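Local coordinates for protein nitrite oxidoreductase subunit A (Kuenenia stuttgartiensis, PDB 7B04) that is a NarG-like member of the molybdopterin oxidoreductase family that carries a molybdenum atom, two MD1 groups and an iron-sulfur cluster, at residues Asn70-Ala74 with Asn312-Glu316. Sequence-based numbering, arbitrary orientation.
With MD1 (phosphoric acid 4-(2-amino-4-oxo-3,4,5,6,-tetrahydro-pteridin-6-yl)-2-hydroxy-3,4-dimercapto-but-3-en-yl ester guanylate ester), chain C; SF4 (iron/sulfur cluster), chain D.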
ATOM      1  N   ASN B  70      -3.456  13.035  -0.972  1.00 29.69           N
ATOM      2  CA  ASN B  70      -4.299  12.667  -2.119  1.00 42.69           C
ATOM      3  C   ASN B  70      -4.740  11.220  -1.954  1.00 44.07           C
ATOM      4  O   ASN B  70      -4.965  10.491  -2.921  1.00 35.37           O
ATOM      5  CB  ASN B  70      -3.620  12.892  -3.480  1.00 36.84           C
ATOM      6  CG  ASN B  70      -4.594  12.780  -4.652  1.00 37.20           C
ATOM      7  OD1 ASN B  70      -5.785  12.524  -4.469  1.00 39.52           O
ATOM      8  ND2 ASN B  70      -4.081  12.959  -5.863  1.00 37.53           N
ATOM      9  N   ASP B  71      -4.806  10.750  -0.711  1.00 50.07           N
ATOM     10  CA  ASP B  71      -5.294   9.365  -0.468  1.00 41.72           C
ATOM     11  C   ASP B  71      -6.785   9.282  -0.829  1.00 42.18           C
ATOM     12  O   ASP B  71      -7.233   8.228  -1.324  1.00 44.83           O
ATOM     13  CB  ASP B  71      -5.035   8.930   0.977  1.00 37.58           C
ATOM     14  CG  ASP B  71      -4.915   7.425   1.142  1.00 47.71           C
ATOM     15  OD1 ASP B  71      -4.114   6.817   0.403  1.00 55.91           O
ATOM     16  OD2 ASP B  71      -5.623   6.872   2.007  1.00 55.21           O
ATOM     17  N   THR B  72      -7.496  10.382  -0.569  1.00 44.49           N
ATOM     18  CA  THR B  72      -8.950  10.551  -0.644  1.00 41.93           C
ATOM     19  C   THR B  72      -9.611  10.160   0.670  1.00 42.81           C
ATOM     20  O   THR B  72     -10.847  10.176   0.765  1.00 43.58           O
ATOM     21  CB  THR B  72      -9.625   9.797  -1.805  1.00 35.85           C
ATOM     22  OG1 THR B  72     -10.909  10.383  -2.055  1.00 43.21           O
ATOM     23  CG2 THR B  72      -9.869   8.335  -1.482  1.00 37.50           C
ATOM     24  N   HIS B  73      -8.829   9.812   1.692  1.00 40.55           N
ATOM     25  CA  HIS B  73      -9.352   9.380   2.977  1.00 40.54           C
ATOM     26  C   HIS B  73      -9.095  10.365   4.104  1.00 37.24           C
ATOM     27  O   HIS B  73      -9.927  10.467   5.009  1.00 34.27           O
ATOM     28  CB  HIS B  73      -8.778   8.006   3.332  1.00 37.38           C
ATOM     29  CG  HIS B  73      -9.109   6.954   2.320  1.00 36.63           C
ATOM     30  ND1 HIS B  73     -10.373   6.422   2.187  1.00 47.91           N
ATOM     31  CD2 HIS B  73      -8.350   6.353   1.375  1.00 34.47           C
ATOM     32  CE1 HIS B  73     -10.373   5.532   1.210  1.00 47.18           C
ATOM     33  NE2 HIS B  73      -9.156   5.470   0.701  1.00 44.11           N
ATOM     34  N   ALA B  74      -7.976  11.093   4.063  1.00 37.02           N
ATOM     35  CA  ALA B  74      -7.662  12.142   5.036  1.00 25.78           C
ATOM     36  C   ALA B  74      -7.835  11.642   6.468  1.00 31.84           C
ATOM     37  O   ALA B  74      -8.545  12.237   7.282  1.00 34.72           O
ATOM     38  CB  ALA B  74      -8.508  13.391   4.783  1.00 34.21           C
ATOM     39  N   ASN B 312      -7.271   0.405  -3.614  1.00 42.63           N
ATOM     40  CA  ASN B 312      -7.149   1.836  -3.830  1.00 43.61           C
ATOM     41  C   ASN B 312      -8.124   2.688  -3.032  1.00 39.83           C
ATOM     42  O   ASN B 312      -8.130   3.911  -3.202  1.00 47.26           O
ATOM     43  CB  ASN B 312      -7.306   2.136  -5.327  1.00 38.13           C
ATOM     44  CG  ASN B 312      -6.208   1.494  -6.161  1.00 36.45           C
ATOM     45  OD1 ASN B 312      -5.029   1.568  -5.816  1.00 40.90           O
ATOM     46  ND2 ASN B 312      -6.595   0.840  -7.250  1.00 39.30           N
ATOM     47  N   LYS B 313      -8.958   2.088  -2.191  1.00 37.28           N
ATOM     48  CA  LYS B 313      -9.742   2.811  -1.195  1.00 35.14           C
ATOM     49  C   LYS B 313      -9.764   1.979   0.083  1.00 37.10           C
ATOM     50  O   LYS B 313     -10.806   1.771   0.704  1.00 43.70           O
ATOM     51  CB  LYS B 313     -11.153   3.136  -1.699  1.00 33.39           C
ATOM     52  CG  LYS B 313     -11.184   3.943  -2.997  1.00 34.29           C
ATOM     53  CD  LYS B 313     -11.486   5.416  -2.760  1.00 28.37           C
ATOM     54  CE  LYS B 313     -11.169   6.265  -3.991  1.00 33.90           C
ATOM     55  NZ  LYS B 313      -9.808   5.999  -4.539  1.00 40.05           N
ATOM     56  N   MET B 314      -8.587   1.488   0.479  1.00 36.02           N
ATOM     57  CA  MET B 314      -8.505   0.428   1.483  1.00 34.02           C
ATOM     58  C   MET B 314      -9.182   0.764   2.809  1.00 32.82           C
ATOM     59  O   MET B 314      -9.873  -0.117   3.353  1.00 34.89           O
ATOM     60  CB  MET B 314      -7.039   0.002   1.661  1.00 33.96           C
ATOM     61  CG  MET B 314      -5.999   1.105   1.748  1.00 37.53           C
ATOM     62  SD  MET B 314      -4.321   0.499   1.872  1.00 44.48           S
ATOM     63  CE  MET B 314      -4.244  -0.313   0.299  1.00 35.49           C
ATOM     64  N   PRO B 315      -9.020   1.958   3.404  1.00 32.63           N
ATOM     65  CA  PRO B 315      -9.661   2.171   4.718  1.00 31.76           C
ATOM     66  C   PRO B 315     -11.179   2.106   4.673  1.00 35.80           C
ATOM     67  O   PRO B 315     -11.799   1.811   5.702  1.00 33.08           O
ATOM     68  CB  PRO B 315      -9.164   3.557   5.146  1.00 27.62           C
ATOM     69  CG  PRO B 315      -8.621   4.170   3.933  1.00 36.39           C
ATOM     70  CD  PRO B 315      -8.140   3.095   3.061  1.00 37.95           C
ATOM     71  N   GLU B 316     -11.789   2.313   3.510  1.00 36.33           N
ATOM     72  CA  GLU B 316     -13.235   2.219   3.390  1.00 34.89           C
ATOM     73  C   GLU B 316     -13.663   0.962   2.659  1.00 35.62           C
ATOM     74  O   GLU B 316     -14.859   0.761   2.422  1.00 40.53           O
ATOM     75  CB  GLU B 316     -13.800   3.433   2.647  1.00 35.56           C
ATOM     76  CG  GLU B 316     -13.029   4.726   2.835  1.00 40.76           C
ATOM     77  CD  GLU B 316     -13.392   5.465   4.106  1.00 40.50           C
ATOM     78  OE1 GLU B 316     -14.168   4.910   4.908  1.00 28.11           O
ATOM     79  OE2 GLU B 316     -12.918   6.609   4.283  1.00 37.84           O
TER
HETATM   80  PB  MD1 C5802      -8.433   2.941  -9.747  1.00 36.20           P
HETATM   81  O3B MD1 C5802      -7.533   2.811 -11.120  1.00 44.27           O
HETATM   82  O1B MD1 C5802      -8.667   1.568  -9.165  1.00 28.88           O
HETATM   83  O2B MD1 C5802      -9.760   3.580 -10.077  1.00 35.60           O
HETATM   84  O3A MD1 C5802      -7.611   3.877  -8.663  1.00 36.39           O
HETATM   85  C10 MD1 C5802      -7.425   5.246  -8.901  1.00 37.46           C
HETATM   86  C11 MD1 C5802      -7.447   6.000  -7.540  1.00 43.16           C
HETATM   87  O11 MD1 C5802      -6.777   4.993  -6.486  1.00 50.40           O
HETATM   88  C12 MD1 C5802      -6.898   7.215  -7.688  1.00 40.85           C
HETATM   89  S12 MD1 C5802      -7.201   8.126  -9.229  1.00 39.87           S
HETATM   90  C13 MD1 C5802      -6.046   7.990  -6.649  1.00 39.75           C
HETATM   91  S13 MD1 C5802      -5.466   9.632  -7.161  1.00 48.04           S
HETATM   92  C14 MD1 C5802      -5.629   7.515  -5.358  1.00 40.94           C
HETATM   93  N15 MD1 C5802      -4.623   6.310  -5.691  1.00 39.94           N
HETATM   94  C16 MD1 C5802      -4.360   5.490  -4.580  1.00 36.28           C
HETATM   95  C15 MD1 C5802      -3.008   4.936  -4.302  1.00 37.91           C
HETATM   96  O14 MD1 C5802      -2.100   5.185  -5.022  1.00 39.34           O
HETATM   97  N17 MD1 C5802      -2.811   4.068  -3.110  1.00 48.18           N
HETATM   98  C17 MD1 C5802      -3.999   3.745  -2.174  1.00 47.40           C
HETATM   99  N16 MD1 C5802      -3.795   2.899  -1.013  1.00 56.72           N
HETATM  100  N18 MD1 C5802      -5.374   4.305  -2.456  1.00 47.84           N
HETATM  101  C20 MD1 C5802      -5.582   5.149  -3.605  1.00 44.69           C
HETATM  102  N8  MD1 C5802      -6.842   5.694  -3.916  1.00 39.45           N
HETATM  103  C7  MD1 C5802      -6.717   7.232  -4.356  1.00 40.19           C
HETATM  104  PA  MD1 C5802      -6.821   1.421 -11.647  1.00 35.35           P
HETATM  105  O1A MD1 C5802      -5.755   1.788 -12.649  1.00 44.99           O
HETATM  106  O2A MD1 C5802      -6.198   0.721 -10.464  1.00 41.02           O
HETATM  107  O5' MD1 C5802      -7.906   0.411 -12.369  1.00 29.29           O
HETATM  108  C5' MD1 C5802      -8.668  -0.448 -11.576  1.00 36.14           C
HETATM  109  C4' MD1 C5802      -8.906  -1.822 -12.296  1.00 42.65           C
HETATM  110  O4' MD1 C5802      -9.515  -1.639 -13.722  1.00 48.36           O
HETATM  111  C1' MD1 C5802      -8.686  -2.633 -14.582  1.00 45.71           C
HETATM  112  N9  MD1 C5802      -8.719  -2.282 -16.026  1.00 44.87           N
HETATM  113  C4  MD1 C5802      -9.851  -2.413 -16.710  1.00 42.46           C
HETATM  114  N3  MD1 C5802     -11.213  -2.870 -16.308  1.00 41.72           N
HETATM  115  C2  MD1 C5802     -12.292  -2.910 -17.292  1.00 41.86           C
HETATM  116  N2  MD1 C5802     -13.617  -3.354 -16.899  1.00 43.97           N
HETATM  117  N1  MD1 C5802     -12.040  -2.508 -18.655  1.00 51.41           N
HETATM  118  C6  MD1 C5802     -10.731  -2.072 -19.034  1.00 47.37           C
HETATM  119  O6  MD1 C5802     -10.517  -1.739 -20.149  1.00 48.93           O
HETATM  120  C5  MD1 C5802      -9.604  -2.034 -17.994  1.00 43.66           C
HETATM  121  N7  MD1 C5802      -8.325  -1.677 -18.077  1.00 45.79           N
HETATM  122  C8  MD1 C5802      -7.764  -1.829 -16.861  1.00 43.04           C
HETATM  123  C2' MD1 C5802      -7.521  -2.484 -14.095  1.00 49.23           C
HETATM  124  O2' MD1 C5802      -6.664  -3.607 -14.450  1.00 52.34           O
HETATM  125  C3' MD1 C5802      -7.799  -2.444 -12.459  1.00 43.19           C
HETATM  126  O3' MD1 C5802      -7.933  -3.800 -11.945  1.00 39.13           O
HETATM  127 FE1  SF4 D5804      -4.094   7.501   3.260  1.00 38.13          FE
HETATM  128 FE2  SF4 D5804      -2.763   8.423   5.459  1.00 39.61          FE
HETATM  129 FE3  SF4 D5804      -3.235   5.743   5.168  1.00 46.25          FE
HETATM  130 FE4  SF4 D5804      -5.307   7.435   5.714  1.00 47.32          FE
HETATM  131  S1  SF4 D5804      -3.517   6.989   7.048  1.00 49.53           S
HETATM  132  S2  SF4 D5804      -5.277   5.767   4.160  1.00 25.16           S
HETATM  133  S3  SF4 D5804      -4.670   9.287   4.555  1.00 35.61           S
HETATM  134  S4  SF4 D5804      -1.937   7.060   3.828  1.00 22.93           S
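The imidazole of His73 is sandwiched between Pro315 and Thr72: CG of Pro315 sits over the centre of one face in a CH-pi contact, and the methyl CG2 of Thr72 covers the opposite face, offset toward the rim. Around the ring edge, near its plane, lie CA of Lys313, 3.3 Å from His73 NE2, and the Glu316 side chain. His73 reaches this slot because its CG stands anti to the carbonyl carbon (chi1 -59°), which sends the ring toward residues 313-316. From there ND1 gives a weak and doubtful hydrogen bond to OE2 of Glu316, 3.3 Å long, with ring and carboxylate planes turned 38° apart. The stronger partner of that carboxylate is Arg113, which forms a salt bridge with it and also bonds the backbone oxygen of His73, so that one arginine contacts both segments.

Thr72 CG2 also touches the aliphatic part of Lys313, 3.5 Å from its CE, the two side chains crossing at about a right angle. Bends at chi2 and chi4 carry the Lys313 ammonium to the MD1 group, where NZ lies near N8 in a weak and uncertain hydrogen bond. Asn312 grips the same ligand through its phosphate: ND2 donates to O1B over 2.9 Å. On the cluster side, Asp71 OD2 is bound to an iron (FE1) of the cluster at 2.1 Å, while Pro315 CG lies 3.7 Å from cluster sulfur S2.

This buried contact thus joins the cluster-binding loop between strands 61-66 and 76-82 to residues 312-316, which lead on into a helix, and so packs the iron-sulfur site against the molybdopterin site.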